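N-acetylglucosamine-specific lectin (PDB 6A7T) is a C-type lectin of a bivalve that recognises N-acetylglucosamine without requiring calcium for carbohydrate recognition. Local coordinates at residues V63-S68 with Y100-G105; Y87-S92 with P149-T154; P115-A120 with K131-Q136. All blocks are in the same frame, centred on the assembly; numbering follows the deposited sequence.

How the interactions relate
Interactions 1 and 2 illustrate how a single metal can tie distant parts of a chain together: Thr64 and Glu66 from interaction 1 and Glu153 from interaction 2 bind the same calcium ion, with Glu70 as the fourth residue of the site. Their centres lie about 10 Å apart, and they are joined through Gly90, whose N is 2.8 Å from Val63 O and whose O is 2.8 Å from Ile103 N. Interaction 3 stands about 17 Å, centre to centre, from each of the others. It contains Arg117 of the sugar site, and Tyr100 OH of interaction 1 reaches Ala120 O at 2.6 Å.

Interaction 1: V63-S68 with Y100-G105; sequences VTVESS and YRWIDG. With CA (calcium ion), chain C.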
loop_
_atom_site.group_PDB
_atom_site.type_symbol
_atom_site.label_atom_id
_atom_site.label_comp_id
_atom_site.label_asym_id
_atom_site.label_seq_id
_atom_site.Cartn_x
_atom_site.Cartn_y
_atom_site.Cartn_z
ATOM N N VAL A 63 -12.746 -5.809 5.119
ATOM C CA VAL A 63 -12.148 -4.708 4.415
ATOM C C VAL A 63 -12.905 -3.400 4.635
ATOM O O VAL A 63 -14.099 -3.378 4.639
ATOM C CB VAL A 63 -12.031 -5.025 2.915
ATOM C CG1 VAL A 63 -13.389 -5.152 2.255
ATOM C CG2 VAL A 63 -11.136 -4.013 2.216
ATOM N N THR A 64 -12.154 -2.320 4.824
ATOM C CA THR A 64 -12.714 -0.962 4.886
ATOM C C THR A 64 -12.129 -0.201 3.692
ATOM O O THR A 64 -11.022 -0.454 3.334
ATOM C CB THR A 64 -12.378 -0.329 6.230
ATOM O OG1 THR A 64 -10.961 -0.293 6.303
ATOM C CG2 THR A 64 -12.963 -1.146 7.354
ATOM N N VAL A 65 -12.970 0.622 3.030
ATOM C CA VAL A 65 -12.629 1.167 1.690
ATOM C C VAL A 65 -12.583 2.692 1.783
ATOM O O VAL A 65 -13.622 3.346 1.667
ATOM C CB VAL A 65 -13.592 0.680 0.602
ATOM C CG1 VAL A 65 -13.092 1.101 -0.789
ATOM C CG2 VAL A 65 -13.808 -0.829 0.673
ATOM N N GLU A 66 -11.384 3.157 2.067
ATOM C CA GLU A 66 -11.120 4.571 2.397
ATOM C C GLU A 66 -10.951 5.436 1.149
ATOM O O GLU A 66 -11.091 6.673 1.267
ATOM C CB GLU A 66 -9.859 4.682 3.234
ATOM C CG GLU A 66 -10.094 4.229 4.678
ATOM C CD GLU A 66 -9.879 2.742 4.962
ATOM O OE1 GLU A 66 -9.297 2.007 4.106
ATOM O OE2 GLU A 66 -10.328 2.325 6.046
ATOM N N SER A 67 -10.594 4.822 0.013
ATOM C CA SER A 67 -10.156 5.597 -1.161
ATOM C C SER A 67 -10.734 4.973 -2.429
ATOM O O SER A 67 -11.031 3.766 -2.442
ATOM C CB SER A 67 -8.652 5.703 -1.220
ATOM O OG SER A 67 -8.016 4.461 -1.541
ATOM N N SER A 68 -10.925 5.798 -3.468
ATOM C CA SER A 68 -11.327 5.280 -4.820
ATOM C C SER A 68 -10.275 4.310 -5.386
ATOM O O SER A 68 -10.647 3.327 -6.086
ATOM C CB SER A 68 -11.544 6.435 -5.786
ATOM O OG SER A 68 -10.267 7.018 -6.044
ATOM N N TYR A 100 -24.210 4.599 8.388
ATOM C CA TYR A 100 -23.223 3.591 8.083
ATOM C C TYR A 100 -21.808 4.111 8.405
ATOM O O TYR A 100 -21.374 5.231 8.076
ATOM C CB TYR A 100 -23.426 3.082 6.634
ATOM C CG TYR A 100 -24.686 2.292 6.438
ATOM C CD1 TYR A 100 -24.730 0.924 6.659
ATOM C CD2 TYR A 100 -25.869 2.901 6.016
ATOM C CE1 TYR A 100 -25.880 0.178 6.509
ATOM C CE2 TYR A 100 -27.032 2.176 5.867
ATOM C CZ TYR A 100 -27.065 0.819 6.157
ATOM O OH TYR A 100 -28.168 0.041 6.090
ATOM N N ARG A 101 -21.014 3.236 9.044
ATOM C CA ARG A 101 -19.638 3.456 9.406
ATOM C C ARG A 101 -18.822 2.183 9.090
ATOM O O ARG A 101 -19.357 1.081 9.078
ATOM C CB ARG A 101 -19.506 3.745 10.908
ATOM C CG ARG A 101 -20.334 4.919 11.417
ATOM C CD ARG A 101 -19.846 6.253 10.927
ATOM N NE ARG A 101 -18.609 6.678 11.561
ATOM C CZ ARG A 101 -18.352 7.921 11.983
ATOM N NH1 ARG A 101 -19.199 8.886 11.688
ATOM N NH2 ARG A 101 -17.255 8.165 12.698
ATOM N N TRP A 102 -17.542 2.377 8.847
ATOM C CA TRP A 102 -16.626 1.248 8.771
ATOM C C TRP A 102 -16.513 0.621 10.153
ATOM O O TRP A 102 -16.722 1.274 11.149
ATOM C CB TRP A 102 -15.259 1.666 8.240
ATOM C CG TRP A 102 -15.329 2.205 6.848
ATOM C CD1 TRP A 102 -14.965 3.452 6.434
ATOM C CD2 TRP A 102 -15.779 1.519 5.675
ATOM N NE1 TRP A 102 -15.158 3.609 5.083
ATOM C CE2 TRP A 102 -15.681 2.442 4.602
ATOM C CE3 TRP A 102 -16.286 0.233 5.433
ATOM C CZ2 TRP A 102 -16.037 2.085 3.305
ATOM C CZ3 TRP A 102 -16.685 -0.095 4.160
ATOM C CH2 TRP A 102 -16.574 0.836 3.113
ATOM N N ILE A 103 -16.136 -0.654 10.183
ATOM C CA ILE A 103 -16.174 -1.389 11.462
ATOM C C ILE A 103 -15.071 -0.947 12.434
ATOM O O ILE A 103 -15.186 -1.281 13.612
ATOM C CB ILE A 103 -16.127 -2.903 11.246
ATOM C CG1 ILE A 103 -14.891 -3.298 10.450
ATOM C CG2 ILE A 103 -17.452 -3.400 10.673
ATOM C CD1 ILE A 103 -14.577 -4.781 10.539
ATOM N N ASP A 104 -14.067 -0.194 11.989
ATOM C CA ASP A 104 -13.155 0.486 12.934
ATOM C C ASP A 104 -13.770 1.755 13.549
ATOM O O ASP A 104 -13.052 2.486 14.295
ATOM C CB ASP A 104 -11.831 0.889 12.296
ATOM C CG ASP A 104 -11.922 1.820 11.097
ATOM O OD1 ASP A 104 -13.017 2.260 10.749
ATOM O OD2 ASP A 104 -10.853 2.076 10.504
ATOM N N GLY A 105 -15.022 2.044 13.217
ATOM C CA GLY A 105 -15.776 3.196 13.725
ATOM C C GLY A 105 -15.725 4.435 12.828
ATOM O O GLY A 105 -16.514 5.406 13.072
HETATM CA CA CA C . -8.666 -0.171 3.617
HETATM O O HOH W 1 -9.378 -0.413 9.167
HETATM O O HOH W 2 -14.747 5.514 2.709
HETATM O O HOH W 3 -10.538 3.689 8.237
HETATM O O HOH W 4 -6.546 1.039 3.211
HETATM O O HOH W 5 -7.890 0.126 5.961
#
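Thr64 and Val65 lie across one face of the Trp102 indole, so that backbone as much as side chain does the packing. The CA of Thr64 makes a CH-pi contact, 4.1 Å from the centroid of the six-membered ring and 21° off its normal, while the N of Val65 sits over the same face, both atoms displaced toward the rim. From the side chains, Thr64 CG2 comes down on Trp102 CB at 3.7 Å, and Val65 CB rests against Trp102 CH2 at 3.9 Å. With chi1 at 60°, Thr64 keeps CG2 beside its own backbone N, on the tryptophan, and turns OG1 to the carboxylate of Glu66; OG1 donates to OE2 on its syn side at 2.7 Å. Water 2, lying in the plane of the indole at its edge, accepts from Trp102 NE1 and donates to Val65 O. Here the loop after strand 61-62 of the C-type lectin domain meets the end of strand 99-102, and on its far side the loop becomes a calcium site. Thr64 O and Glu66 OE1 bind the ion at 2.4 and 2.3 Å; Glu70 and Glu153 complete the protein ligands. The bend of Glu66 at chi2 (89°) helps carry its carboxylate back beside Thr64, where one oxygen takes the metal and the other the threonine hydroxyl. Glu66 OE2 and Asp104 OD2, like charges 4.5 Å apart, both accept from water 3, which probably eases their repulsion. Asp104 OD1 is held separately by Ser106, just beyond the type I turn from Trp102 to Gly105.

Interaction 2: Y87-S92 with P149-T154; sequences YWIGGS and PSICET. With CA (calcium ion), chain C.
A single parallel beta bridge, buried near the centre of the chain, joins the two sheets of the chain: strand 87-89 meets strand 149-154 where Trp88 lies against Ser150, their directions 39° apart. Two backbone hydrogen bonds define it. Trp88 N donates to Pro149 O at 2.9 Å, and Trp88 O accepts from Ile151 N at 3.2 Å, so both polar groups of one tryptophan backbone are spent on the opposite strand. Around this bridge the side chains close in. Pro149 crosses Tyr87 at about a right angle and sets CG over one face of the phenol ring, 3.9 Å from its centroid, in a CH-pi contact offset toward the rim. Ile151 reaches back along the same side: with CG1 beside the backbone N (chi1 -54°), its CD1 meets Tyr87 CB at 3.9 Å and Ile89 CG2 at 4.2 Å. Trp88 and Ser150 instead touch through their CB atoms, and both pack on Ser51 of helix 48-57. Beyond the bridge the strands part, as the chain turns at Gly90, the centre of an inverse gamma turn. In this protein strand 149-154 continues to Cys152, disulfide-bonded to Cys55, and to Glu153, whose extended side chain grips the calcium it shares with Thr64, Glu66 and Glu70, OE1 at 2.5 Å and OE2 at 2.6 Å. Such a junction of two antiparallel sheets belongs to the C-type lectin fold.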
loop_
_atom_site.group_PDB
_atom_site.type_symbol
_atom_site.label_atom_id
_atom_site.label_comp_id
_atom_site.label_asym_id
_atom_site.label_seq_id
_atom_site.Cartn_x
_atom_site.Cartn_y
_atom_site.Cartn_z
ATOM N N TYR A 87 -20.067 -9.724 -2.086
ATOM C CA TYR A 87 -19.062 -10.032 -1.062
ATOM C C TYR A 87 -19.326 -9.126 0.137
ATOM O O TYR A 87 -19.406 -7.940 -0.039
ATOM C CB TYR A 87 -17.645 -9.762 -1.571
ATOM C CG TYR A 87 -17.114 -10.716 -2.604
ATOM C CD1 TYR A 87 -17.517 -10.622 -3.919
ATOM C CD2 TYR A 87 -16.169 -11.672 -2.280
ATOM C CE1 TYR A 87 -17.001 -11.462 -4.899
ATOM C CE2 TYR A 87 -15.649 -12.527 -3.243
ATOM C CZ TYR A 87 -16.071 -12.421 -4.560
ATOM O OH TYR A 87 -15.609 -13.281 -5.538
ATOM N N TRP A 88 -19.298 -9.700 1.342
ATOM C CA TRP A 88 -19.376 -8.862 2.561
ATOM C C TRP A 88 -18.125 -8.014 2.753
ATOM O O TRP A 88 -16.990 -8.521 2.552
ATOM C CB TRP A 88 -19.579 -9.737 3.807
ATOM C CG TRP A 88 -20.894 -10.460 3.821
ATOM C CD1 TRP A 88 -21.057 -11.791 3.966
ATOM C CD2 TRP A 88 -22.217 -9.917 3.624
ATOM N NE1 TRP A 88 -22.385 -12.125 3.954
ATOM C CE2 TRP A 88 -23.108 -11.006 3.716
ATOM C CE3 TRP A 88 -22.725 -8.630 3.412
ATOM C CZ2 TRP A 88 -24.495 -10.859 3.626
ATOM C CZ3 TRP A 88 -24.096 -8.484 3.310
ATOM C CH2 TRP A 88 -24.948 -9.589 3.403
ATOM N N ILE A 89 -18.324 -6.783 3.245
ATOM C CA ILE A 89 -17.237 -5.866 3.581
ATOM C C ILE A 89 -17.496 -5.261 4.969
ATOM O O ILE A 89 -18.521 -5.482 5.553
ATOM C CB ILE A 89 -17.022 -4.785 2.517
ATOM C CG1 ILE A 89 -18.231 -3.847 2.374
ATOM C CG2 ILE A 89 -16.670 -5.436 1.200
ATOM C CD1 ILE A 89 -18.008 -2.676 1.419
ATOM N N GLY A 90 -16.502 -4.574 5.454
ATOM C CA GLY A 90 -16.406 -4.113 6.849
ATOM C C GLY A 90 -17.120 -2.793 7.071
ATOM O O GLY A 90 -16.544 -1.888 7.684
ATOM N N GLY A 91 -18.384 -2.713 6.641
ATOM C CA GLY A 91 -19.232 -1.535 6.967
ATOM C C GLY A 91 -20.599 -1.972 7.403
ATOM O O GLY A 91 -21.138 -3.003 7.020
ATOM N N SER A 92 -21.215 -1.173 8.269
ATOM C CA SER A 92 -22.462 -1.535 8.874
ATOM C C SER A 92 -23.009 -0.284 9.576
ATOM O O SER A 92 -22.335 0.682 9.774
ATOM C CB SER A 92 -22.355 -2.687 9.876
ATOM O OG SER A 92 -21.621 -2.286 11.008
ATOM N N PRO A 149 -19.505 -14.847 0.419
ATOM C CA PRO A 149 -18.045 -14.738 0.543
ATOM C C PRO A 149 -17.778 -13.366 1.180
ATOM O O PRO A 149 -18.671 -12.537 1.297
ATOM C CB PRO A 149 -17.561 -14.890 -0.921
ATOM C CG PRO A 149 -18.649 -14.225 -1.691
ATOM C CD PRO A 149 -19.935 -14.601 -0.973
ATOM N N SER A 150 -16.521 -13.110 1.480
ATOM C CA SER A 150 -16.160 -11.862 2.201
ATOM C C SER A 150 -14.728 -11.495 1.844
ATOM O O SER A 150 -14.020 -12.298 1.233
ATOM C CB SER A 150 -16.340 -12.022 3.685
ATOM O OG SER A 150 -15.505 -13.027 4.259
ATOM N N ILE A 151 -14.371 -10.274 2.200
ATOM C CA ILE A 151 -13.021 -9.725 1.911
ATOM C C ILE A 151 -12.385 -9.265 3.224
ATOM O O ILE A 151 -12.935 -8.408 3.904
ATOM C CB ILE A 151 -13.066 -8.583 0.884
ATOM C CG1 ILE A 151 -13.792 -9.018 -0.390
ATOM C CG2 ILE A 151 -11.664 -8.103 0.567
ATOM C CD1 ILE A 151 -14.279 -7.909 -1.278
ATOM N N CYS A 152 -11.243 -9.872 3.569
ATOM C CA CYS A 152 -10.502 -9.501 4.785
ATOM C C CYS A 152 -9.311 -8.610 4.382
ATOM O O CYS A 152 -8.786 -8.764 3.280
ATOM C CB CYS A 152 -9.910 -10.664 5.553
ATOM S SG CYS A 152 -11.102 -11.943 6.007
ATOM N N GLU A 153 -8.993 -7.632 5.230
ATOM C CA GLU A 153 -7.862 -6.721 5.027
ATOM C C GLU A 153 -6.973 -6.782 6.277
ATOM O O GLU A 153 -7.480 -6.695 7.362
ATOM C CB GLU A 153 -8.382 -5.323 4.738
ATOM C CG GLU A 153 -7.292 -4.282 4.482
ATOM C CD GLU A 153 -7.761 -2.843 4.288
ATOM O OE1 GLU A 153 -8.949 -2.504 4.601
ATOM O OE2 GLU A 153 -6.917 -2.044 3.870
ATOM N N THR A 154 -5.648 -6.871 6.095
ATOM C CA THR A 154 -4.716 -6.725 7.223
ATOM C C THR A 154 -3.644 -5.703 6.845
ATOM O O THR A 154 -3.251 -5.599 5.663
ATOM C CB THR A 154 -4.066 -8.061 7.613
ATOM O OG1 THR A 154 -3.262 -7.851 8.774
ATOM C CG2 THR A 154 -3.260 -8.664 6.492
HETATM CA CA CA C . -8.666 -0.171 3.617
HETATM O O HOH W 4 -6.546 1.039 3.211
HETATM O O HOH W 5 -7.890 0.126 5.961
#

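Interaction 3: P115-A120 with K131-Q136; sequences PNRPDA and KEIVWQ
Buried Ile133 is the centre of the close-packed part of this contact, directing its terminal methyl onto the flat end of Arg117. CD1 of Ile133 lies over one face of the guanidinium, 3.5 Å from Arg117 NE, and also touches Arg117 CG at 3.8 Å; the two side chains cross at about a right angle. A bend at chi2 (-51°) brings both aliphatic part and head of the arginine to the methyl. Pro115, two residues before Arg117, carries the packing over the 131-136 loop to the surface: its CD is 4.0 Å from Ile133 CG1 and 3.5 Å from Glu132 O. The same CD approaches Gln136 OE1, which also accepts from Val134 N.

The outer side is looser. Exposed Glu132 offers OE2 to Arg117 NH2 only at 3.8 Å, a long salt bridge in which the oxygen stands well out of the guanidinium plane, so charge attraction acts without a directed N-H. Directed hydrogen bonds come from elsewhere: NE to Asn138 OD1, and NH1 to Asn116 O at 3.0 Å, approaching from above the carbonyl plane. Arg117 and Asn138 both bind N-acetylglucosamine, absent from this chain here, so the contact includes part of the sugar site. The cis-proline sequence Arg117-Pro118-Asp119 occupies the place of the EPN/QPD motif in the long loop of C-type lectins, and the backbone N atoms of Asp119 and Ala120 bond to Asp139. Trp135 and Gln136 form a G1 beta bulge opposite Leu128, Gln136 touching Arg75 of helix 68-78. The 131-136 loop caps the 124-130/136-140 hairpin, while 115-120 runs alongside strand 136-140.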
loop_
_atom_site.group_PDB
_atom_site.type_symbol
_atom_site.label_atom_id
_atom_site.label_comp_id
_atom_site.label_asym_id
_atom_site.label_seq_id
_atom_site.Cartn_x
_atom_site.Cartn_y
_atom_site.Cartn_z
ATOM N N PRO A 115 -26.339 3.071 -7.030
ATOM C CA PRO A 115 -27.348 4.118 -7.118
ATOM C C PRO A 115 -28.479 3.878 -6.103
ATOM O O PRO A 115 -28.948 2.782 -5.985
ATOM C CB PRO A 115 -27.840 3.982 -8.566
ATOM C CG PRO A 115 -26.785 3.182 -9.318
ATOM C CD PRO A 115 -26.089 2.324 -8.274
ATOM N N ASN A 116 -28.933 4.942 -5.431
ATOM C CA ASN A 116 -30.102 4.915 -4.538
ATOM C C ASN A 116 -29.896 3.919 -3.380
ATOM O O ASN A 116 -30.854 3.200 -2.994
ATOM C CB ASN A 116 -31.376 4.627 -5.315
ATOM C CG ASN A 116 -31.507 5.586 -6.484
ATOM O OD1 ASN A 116 -31.404 6.799 -6.305
ATOM N ND2 ASN A 116 -31.641 5.041 -7.681
ATOM N N ARG A 117 -28.647 3.867 -2.941
ATOM C CA ARG A 117 -28.151 3.070 -1.806
ATOM C C ARG A 117 -27.344 4.003 -0.901
ATOM O O ARG A 117 -26.612 4.884 -1.347
ATOM C CB ARG A 117 -27.288 1.906 -2.328
ATOM C CG ARG A 117 -28.029 0.834 -3.112
ATOM C CD ARG A 117 -29.245 0.273 -2.436
ATOM N NE ARG A 117 -29.848 -0.812 -3.167
ATOM C CZ ARG A 117 -30.768 -0.640 -4.104
ATOM N NH1 ARG A 117 -31.214 0.578 -4.352
ATOM N NH2 ARG A 117 -31.281 -1.677 -4.742
ATOM N N PRO A 118 -27.455 3.791 0.425
ATOM C CA PRO A 118 -28.250 2.729 0.999
ATOM C C PRO A 118 -29.776 2.891 0.908
ATOM O O PRO A 118 -30.317 3.977 1.076
ATOM C CB PRO A 118 -27.838 2.765 2.478
ATOM C CG PRO A 118 -27.433 4.213 2.703
ATOM C CD PRO A 118 -26.821 4.674 1.383
ATOM N N ASP A 119 -30.474 1.802 0.653
ATOM C CA ASP A 119 -31.906 1.859 0.557
ATOM C C ASP A 119 -32.560 2.025 1.944
ATOM O O ASP A 119 -33.647 2.620 2.094
ATOM C CB ASP A 119 -32.429 0.597 -0.102
ATOM C CG ASP A 119 -33.936 0.626 -0.174
ATOM O OD1 ASP A 119 -34.446 1.493 -0.893
ATOM O OD2 ASP A 119 -34.576 -0.200 0.515
ATOM N N ALA A 120 -31.932 1.473 2.981
ATOM C CA ALA A 120 -32.556 1.386 4.330
ATOM C C ALA A 120 -31.460 1.427 5.415
ATOM O O ALA A 120 -30.276 1.214 5.155
ATOM C CB ALA A 120 -33.400 0.152 4.455
ATOM N N LYS A 131 -28.191 -5.841 -11.484
ATOM C CA LYS A 131 -28.875 -4.784 -12.219
ATOM C C LYS A 131 -28.018 -3.504 -12.233
ATOM O O LYS A 131 -26.920 -3.512 -12.744
ATOM C CB LYS A 131 -30.298 -4.644 -11.658
ATOM C CG LYS A 131 -31.068 -5.963 -11.591
ATOM C CD LYS A 131 -32.588 -5.850 -11.516
ATOM C CE LYS A 131 -33.068 -5.049 -10.325
ATOM N NZ LYS A 131 -34.388 -5.535 -9.841
ATOM N N GLU A 132 -28.564 -2.395 -11.714
ATOM C CA GLU A 132 -27.969 -1.042 -11.759
ATOM C C GLU A 132 -26.725 -0.913 -10.842
ATOM O O GLU A 132 -25.959 0.029 -10.977
ATOM C CB GLU A 132 -29.054 -0.002 -11.421
ATOM C CG GLU A 132 -29.651 -0.092 -10.000
ATOM C CD GLU A 132 -30.608 -1.249 -9.685
ATOM O OE1 GLU A 132 -31.262 -1.748 -10.634
ATOM O OE2 GLU A 132 -30.695 -1.671 -8.480
ATOM N N ILE A 133 -26.556 -1.829 -9.881
ATOM C CA ILE A 133 -25.412 -1.817 -8.966
ATOM C C ILE A 133 -24.317 -2.696 -9.609
ATOM O O ILE A 133 -24.477 -3.918 -9.704
ATOM C CB ILE A 133 -25.869 -2.293 -7.573
ATOM C CG1 ILE A 133 -26.955 -1.365 -7.018
ATOM C CG2 ILE A 133 -24.716 -2.456 -6.610
ATOM C CD1 ILE A 133 -27.609 -1.825 -5.728
ATOM N N VAL A 134 -23.244 -2.053 -10.072
ATOM C CA VAL A 134 -22.177 -2.720 -10.833
ATOM C C VAL A 134 -20.902 -2.775 -9.983
ATOM O O VAL A 134 -20.027 -1.918 -10.129
ATOM C CB VAL A 134 -21.942 -1.995 -12.170
ATOM C CG1 VAL A 134 -20.962 -2.732 -13.063
ATOM C CG2 VAL A 134 -23.256 -1.784 -12.877
ATOM N N TRP A 135 -20.809 -3.792 -9.108
ATOM C CA TRP A 135 -19.701 -3.905 -8.190
ATOM C C TRP A 135 -19.541 -2.606 -7.387
ATOM O O TRP A 135 -18.530 -1.954 -7.375
ATOM C CB TRP A 135 -18.420 -4.378 -8.890
ATOM C CG TRP A 135 -18.488 -5.806 -9.330
ATOM C CD1 TRP A 135 -18.313 -6.262 -10.610
ATOM C CD2 TRP A 135 -18.808 -6.959 -8.536
ATOM N NE1 TRP A 135 -18.436 -7.620 -10.640
ATOM C CE2 TRP A 135 -18.764 -8.078 -9.399
ATOM C CE3 TRP A 135 -19.094 -7.174 -7.178
ATOM C CZ2 TRP A 135 -18.962 -9.377 -8.944
ATOM C CZ3 TRP A 135 -19.331 -8.456 -6.740
ATOM C CH2 TRP A 135 -19.313 -9.540 -7.623
ATOM N N GLN A 136 -20.638 -2.252 -6.701
ATOM C CA GLN A 136 -20.715 -1.083 -5.827
ATOM C C GLN A 136 -21.383 -1.547 -4.531
ATOM O O GLN A 136 -21.958 -2.660 -4.450
ATOM C CB GLN A 136 -21.500 0.033 -6.526
ATOM C CG GLN A 136 -20.759 0.652 -7.696
ATOM C CD GLN A 136 -21.703 1.491 -8.527
ATOM O OE1 GLN A 136 -22.730 1.030 -9.024
ATOM N NE2 GLN A 136 -21.377 2.751 -8.598
#